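Local coordinates for protein endopolygalacturonase (Chondrostereum purpureum, PDB 1K5C) that probably hydrolyses the alpha-1,4 links between galacturonate units of pectic polygalacturonan, as an endo-acting glycosidase of family 28, at residues A[184-198]-A[212-226]. Numbering follows the deposited sequence.
Sequences IRFENNQCSGGHGIS and VIKGNTVTRSMYGVR
Val212 lays CG1 over one face of the Arg185 guanidinium, 3.8 Å from Arg185 NH2, while that group is held by a salt bridge from NH1 to Glu187 OE1. An alanine in place of Arg185 would probably bare the Val212 methyls and leave the Glu187 carboxylate without this mate. Inward-pointing Ile213 brings CD1, in one of two conformers, to Phe186 CB. Lys214 runs its apolar chain beside Glu187, Lys214 CD 3.5 Å from Glu187 OE2, and sends NZ to Asp244. Asn216, in the bend between strands 212-214 and 217-219, sets its amide beside that of Asn189, planes 8° apart, consistent with the asparagine ladder of beta-helices. The segments are successive coils of family 28's right-handed parallel beta-helix, paired by bonds such as Thr217 N to Asn189 O (2.9 Å), the register slipping by one residue before Ile197. With CG1 of Val218 anti to N (chi1 178°), CG2 is turned to Ile197 CD1, 3.7 Å away. Arg220, salt-bridged through NH2 to Asp144, covers Gly193 CA with its guanidinium face; positive phi suits glycine there. Met222 SD and the Tyr223 edge (offset edge-to-face, planes at 73°) share one face of His195, predicted to be catalytic. Galacturonate-binding Arg226 bonds N to Ile197 O (3.0 Å).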
loop_
_atom_site.group_PDB
_atom_site.type_symbol
_atom_site.label_atom_id
_atom_site.label_comp_id
_atom_site.label_asym_id
_atom_site.label_seq_id
_atom_site.Cartn_x
_atom_site.Cartn_y
_atom_site.Cartn_z
ATOM N N ILE A 184 -3.482 -7.793 9.271
ATOM C CA ILE A 184 -3.301 -6.490 8.637
ATOM C C ILE A 184 -4.684 -5.882 8.374
ATOM O O ILE A 184 -5.524 -6.523 7.753
ATOM C CB ILE A 184 -2.467 -6.608 7.332
ATOM C CG1 ILE A 184 -1.080 -7.195 7.642
ATOM C CG2 ILE A 184 -2.363 -5.232 6.643
ATOM C CD1 ILE A 184 -0.443 -7.852 6.469
ATOM N N ARG A 185 -4.851 -4.650 8.856
ATOM C CA ARG A 185 -6.129 -3.953 8.771
ATOM C C ARG A 185 -5.914 -2.634 8.013
ATOM O O ARG A 185 -5.015 -1.876 8.365
ATOM C CB ARG A 185 -6.687 -3.693 10.160
ATOM C CG ARG A 185 -8.058 -3.027 10.141
ATOM C CD ARG A 185 -8.501 -2.824 11.599
ATOM N NE ARG A 185 -9.324 -3.888 11.801
ATOM C CZ ARG A 185 -10.622 -4.169 11.826
ATOM N NH1 ARG A 185 -11.663 -3.421 11.657
ATOM N NH2 ARG A 185 -10.619 -5.453 12.055
ATOM N N PHE A 186 -6.723 -2.406 6.978
ATOM C CA PHE A 186 -6.663 -1.193 6.150
ATOM C C PHE A 186 -8.092 -0.593 6.255
ATOM O O PHE A 186 -9.015 -1.150 5.626
ATOM C CB PHE A 186 -6.262 -1.538 4.742
ATOM C CG PHE A 186 -6.033 -0.349 3.814
ATOM C CD1 PHE A 186 -4.865 0.404 3.961
ATOM C CD2 PHE A 186 -6.940 -0.020 2.818
ATOM C CE1 PHE A 186 -4.635 1.489 3.086
ATOM C CE2 PHE A 186 -6.706 1.055 1.956
ATOM C CZ PHE A 186 -5.548 1.797 2.086
ATOM N N GLU A 187 -8.268 0.442 7.075
ATOM C CA GLU A 187 -9.605 0.897 7.427
ATOM C C GLU A 187 -9.751 2.423 7.276
ATOM O O GLU A 187 -8.926 3.212 7.733
ATOM C CB GLU A 187 -9.948 0.494 8.881
ATOM C CG GLU A 187 -11.362 0.885 9.283
ATOM C CD GLU A 187 -11.874 0.167 10.517
ATOM O OE1 GLU A 187 -11.083 -0.318 11.334
ATOM O OE2 GLU A 187 -13.125 0.137 10.677
ATOM N N ASN A 188 -10.879 2.820 6.658
ATOM C CA ASN A 188 -11.277 4.245 6.602
ATOM C C ASN A 188 -10.223 5.093 5.914
ATOM O O ASN A 188 -9.970 6.246 6.319
ATOM C CB ASN A 188 -11.619 4.777 7.997
ATOM C CG ASN A 188 -12.838 4.117 8.608
ATOM O OD1 ASN A 188 -13.592 3.388 7.936
ATOM N ND2 ASN A 188 -13.050 4.289 9.891
ATOM N N ASN A 189 -9.662 4.569 4.818
ATOM C CA ASN A 189 -8.716 5.304 3.989
ATOM C C ASN A 189 -9.388 5.791 2.689
ATOM O O ASN A 189 -10.430 5.255 2.314
ATOM C CB ASN A 189 -7.507 4.394 3.639
ATOM C CG ASN A 189 -6.865 3.895 4.892
ATOM O OD1 ASN A 189 -6.205 4.609 5.633
ATOM N ND2 ASN A 189 -7.038 2.601 5.154
ATOM N N GLN A 190 -8.754 6.764 2.050
ATOM C CA GLN A 190 -9.233 7.304 0.768
ATOM C C GLN A 190 -8.119 7.150 -0.274
ATOM O O GLN A 190 -6.992 7.636 -0.040
ATOM C CB GLN A 190 -9.567 8.775 0.925
ATOM C CG GLN A 190 -10.802 8.970 1.829
ATOM C CD GLN A 190 -10.860 10.443 2.114
ATOM O OE1 GLN A 190 -11.054 11.284 1.237
ATOM N NE2 GLN A 190 -10.698 10.713 3.388
ATOM N N CYS A 191 -8.425 6.495 -1.377
ATOM C CA CYS A 191 -7.499 6.200 -2.452
ATOM C C CYS A 191 -7.980 6.805 -3.742
ATOM O O CYS A 191 -9.139 6.553 -4.104
ATOM C CB CYS A 191 -7.427 4.655 -2.633
ATOM S SG CYS A 191 -6.924 3.700 -1.206
ATOM N N SER A 192 -7.133 7.541 -4.467
ATOM C CA SER A 192 -7.552 8.063 -5.771
ATOM C C SER A 192 -6.364 8.066 -6.726
ATOM O O SER A 192 -5.198 8.193 -6.324
ATOM C CB SER A 192 -8.149 9.465 -5.656
ATOM O OG SER A 192 -7.204 10.365 -5.136
ATOM N N GLY A 193 -6.670 7.956 -8.031
ATOM C CA GLY A 193 -5.713 8.073 -9.114
ATOM C C GLY A 193 -4.949 6.815 -9.446
ATOM O O GLY A 193 -4.442 6.681 -10.593
ATOM N N GLY A 194 -4.792 5.933 -8.496
ATOM C CA GLY A 194 -3.895 4.773 -8.617
ATOM C C GLY A 194 -4.609 3.521 -9.041
ATOM O O GLY A 194 -5.486 3.540 -9.926
ATOM N N HIS A 195 -4.128 2.395 -8.484
ATOM C CA HIS A 195 -4.552 1.058 -8.876
ATOM C C HIS A 195 -5.393 0.349 -7.812
ATOM O O HIS A 195 -5.604 -0.866 -7.923
ATOM C CB HIS A 195 -3.345 0.192 -9.269
ATOM C CG HIS A 195 -2.633 0.730 -10.491
ATOM N ND1 HIS A 195 -1.523 0.010 -10.984
ATOM C CD2 HIS A 195 -2.826 1.797 -11.279
ATOM C CE1 HIS A 195 -1.095 0.682 -12.052
ATOM N NE2 HIS A 195 -1.854 1.748 -12.263
ATOM N N GLY A 196 -5.918 1.112 -6.835
ATOM C CA GLY A 196 -6.830 0.476 -5.899
ATOM C C GLY A 196 -6.097 -0.231 -4.767
ATOM O O GLY A 196 -4.933 0.011 -4.454
ATOM N N ILE A 197 -6.863 -1.087 -4.083
ATOM C CA ILE A 197 -6.411 -1.738 -2.851
ATOM C C ILE A 197 -5.986 -3.143 -3.187
ATOM O O ILE A 197 -6.830 -3.964 -3.603
ATOM C CB ILE A 197 -7.554 -1.754 -1.815
ATOM C CG1 ILE A 197 -7.946 -0.298 -1.467
ATOM C CG2 ILE A 197 -7.158 -2.544 -0.570
ATOM C CD1 ILE A 197 -9.204 -0.183 -0.612
ATOM N N SER A 198 -4.686 -3.458 -3.014
ATOM C CA SER A 198 -4.128 -4.702 -3.498
ATOM C C SER A 198 -3.553 -5.562 -2.387
ATOM O O SER A 198 -2.902 -5.112 -1.446
ATOM C CB SER A 198 -3.034 -4.421 -4.507
ATOM O OG SER A 198 -3.646 -3.995 -5.704
ATOM N N VAL A 212 -8.184 -7.426 6.867
ATOM C CA VAL A 212 -9.492 -6.740 6.872
ATOM C C VAL A 212 -9.331 -5.431 6.108
ATOM O O VAL A 212 -8.488 -4.595 6.460
ATOM C CB VAL A 212 -9.978 -6.488 8.316
ATOM C CG1 VAL A 212 -11.223 -5.620 8.289
ATOM C CG2 VAL A 212 -10.269 -7.838 9.001
ATOM N N ILE A 213 -10.139 -5.278 5.062
ATOM C CA ILE A 213 -10.175 -4.088 4.207
ATOM C C ILE A 213 -11.558 -3.467 4.423
ATOM O O ILE A 213 -12.553 -4.003 3.877
ATOM C CB ILE A 213 -9.908 -4.473 2.734
ATOM C CG1 ILE A 213 -8.610 -5.141 2.543
ATOM C CG2 ILE A 213 -10.102 -3.266 1.816
ATOM C CD1 ILE A 213 -7.409 -4.461 2.827
ATOM N N LYS A 214 -11.632 -2.430 5.248
ATOM C CA LYS A 214 -12.946 -1.995 5.764
ATOM C C LYS A 214 -13.102 -0.474 5.656
ATOM O O LYS A 214 -12.238 0.281 6.079
ATOM C CB LYS A 214 -13.117 -2.401 7.221
ATOM C CG LYS A 214 -14.457 -2.030 7.845
ATOM C CD LYS A 214 -14.649 -2.686 9.205
ATOM C CE LYS A 214 -15.992 -2.336 9.888
ATOM N NZ LYS A 214 -17.263 -2.145 9.057
ATOM N N GLY A 215 -14.276 -0.039 5.125
ATOM C CA GLY A 215 -14.617 1.380 5.271
ATOM C C GLY A 215 -13.862 2.321 4.365
ATOM O O GLY A 215 -13.890 3.537 4.606
ATOM N N ASN A 216 -13.189 1.800 3.322
ATOM C CA ASN A 216 -12.387 2.659 2.461
ATOM C C ASN A 216 -13.183 3.201 1.294
ATOM O O ASN A 216 -14.169 2.625 0.846
ATOM C CB ASN A 216 -11.182 1.817 1.905
ATOM C CG ASN A 216 -10.394 1.209 3.025
ATOM O OD1 ASN A 216 -10.518 -0.079 3.243
ATOM N ND2 ASN A 216 -9.638 1.934 3.731
ATOM N N THR A 217 -12.688 4.334 0.770
ATOM C CA THR A 217 -13.225 4.905 -0.453
ATOM C C THR A 217 -12.144 4.892 -1.524
ATOM O O THR A 217 -10.986 5.291 -1.253
ATOM C CB THR A 217 -13.691 6.360 -0.184
ATOM O OG1 THR A 217 -14.736 6.356 0.776
ATOM C CG2 THR A 217 -14.230 7.059 -1.406
ATOM N N VAL A 218 -12.482 4.410 -2.718
ATOM C CA VAL A 218 -11.577 4.366 -3.839
ATOM C C VAL A 218 -12.264 5.087 -4.995
ATOM O O VAL A 218 -13.425 4.731 -5.323
ATOM C CB VAL A 218 -11.238 2.927 -4.244
ATOM C CG1 VAL A 218 -10.311 2.899 -5.464
ATOM C CG2 VAL A 218 -10.640 2.134 -3.063
ATOM N N THR A 219 -11.590 6.054 -5.612
ATOM C CA THR A 219 -12.148 6.771 -6.768
ATOM C C THR A 219 -11.085 6.874 -7.851
ATOM O O THR A 219 -9.872 6.807 -7.595
ATOM C CB THR A 219 -12.624 8.175 -6.346
ATOM O OG1 THR A 219 -11.513 8.888 -5.762
ATOM C CG2 THR A 219 -13.791 8.118 -5.372
ATOM N N ARG A 220 -11.567 7.088 -9.090
ATOM C CA ARG A 220 -10.696 7.440 -10.220
ATOM C C ARG A 220 -9.414 6.572 -10.239
ATOM O O ARG A 220 -8.304 7.077 -10.199
ATOM C CB ARG A 220 -10.406 8.941 -10.185
ATOM C CG ARG A 220 -9.949 9.500 -11.519
ATOM C CD ARG A 220 -9.664 10.999 -11.457
ATOM N NE ARG A 220 -8.553 11.281 -10.601
ATOM C CZ ARG A 220 -7.258 11.212 -10.976
ATOM N NH1 ARG A 220 -6.851 10.893 -12.219
ATOM N NH2 ARG A 220 -6.350 11.471 -10.098
ATOM N N SER A 221 -9.648 5.267 -10.300
ATOM C CA SER A 221 -8.558 4.274 -10.183
ATOM C C SER A 221 -8.702 3.245 -11.247
ATOM O O SER A 221 -9.770 3.013 -11.823
ATOM C CB SER A 221 -8.553 3.634 -8.778
ATOM O OG SER A 221 -8.241 4.616 -7.763
ATOM N N MET A 222 -7.602 2.481 -11.485
ATOM C CA MET A 222 -7.616 1.483 -12.549
ATOM C C MET A 222 -8.331 0.202 -12.108
ATOM O O MET A 222 -8.906 -0.508 -12.960
ATOM C CB MET A 222 -6.183 1.182 -12.972
ATOM C CG MET A 222 -5.983 0.267 -14.121
ATOM S SD MET A 222 -4.276 0.298 -14.706
ATOM C CE MET A 222 -4.092 2.004 -14.708
ATOM N N TYR A 223 -8.257 -0.096 -10.804
ATOM C CA TYR A 223 -8.911 -1.272 -10.242
ATOM C C TYR A 223 -9.527 -0.838 -8.923
ATOM O O TYR A 223 -9.065 0.120 -8.307
ATOM C CB TYR A 223 -7.922 -2.428 -9.916
ATOM C CG TYR A 223 -6.948 -2.744 -11.042
ATOM C CD1 TYR A 223 -7.153 -3.752 -11.948
ATOM C CD2 TYR A 223 -5.774 -2.029 -11.175
ATOM C CE1 TYR A 223 -6.208 -4.005 -12.973
ATOM C CE2 TYR A 223 -4.850 -2.246 -12.170
ATOM C CZ TYR A 223 -5.095 -3.246 -13.076
ATOM O OH TYR A 223 -4.163 -3.526 -14.056
ATOM N N GLY A 224 -10.566 -1.565 -8.502
ATOM C CA GLY A 224 -11.115 -1.331 -7.182
ATOM C C GLY A 224 -10.319 -2.104 -6.095
ATOM O O GLY A 224 -9.616 -1.508 -5.288
ATOM N N VAL A 225 -10.483 -3.430 -6.132
ATOM C CA VAL A 225 -9.681 -4.306 -5.289
ATOM C C VAL A 225 -9.041 -5.365 -6.175
ATOM O O VAL A 225 -9.642 -5.857 -7.153
ATOM C CB VAL A 225 -10.432 -4.890 -4.056
ATOM C CG1 VAL A 225 -11.007 -3.768 -3.171
ATOM C CG2 VAL A 225 -11.533 -5.789 -4.544
ATOM N N ARG A 226 -7.826 -5.759 -5.792
ATOM C CA ARG A 226 -7.112 -6.804 -6.471
ATOM C C ARG A 226 -6.441 -7.755 -5.507
ATOM O O ARG A 226 -5.914 -7.336 -4.476
ATOM C CB ARG A 226 -5.937 -6.295 -7.323
ATOM C CG ARG A 226 -6.415 -5.805 -8.687
ATOM C CD ARG A 226 -5.038 -5.363 -9.291
ATOM N NE ARG A 226 -4.271 -6.209 -10.204
ATOM C CZ ARG A 226 -3.305 -5.773 -11.017
ATOM N NH1 ARG A 226 -2.965 -4.506 -10.979
ATOM N NH2 ARG A 226 -2.655 -6.590 -11.832
HETATM O O HOH W 1 -11.194 8.367 -3.009
HETATM O O HOH W 2 -5.681 11.570 -7.130
HETATM O O HOH W 3 -6.136 3.805 -6.128
HETATM O O HOH W 4 -7.183 -6.390 -2.147
#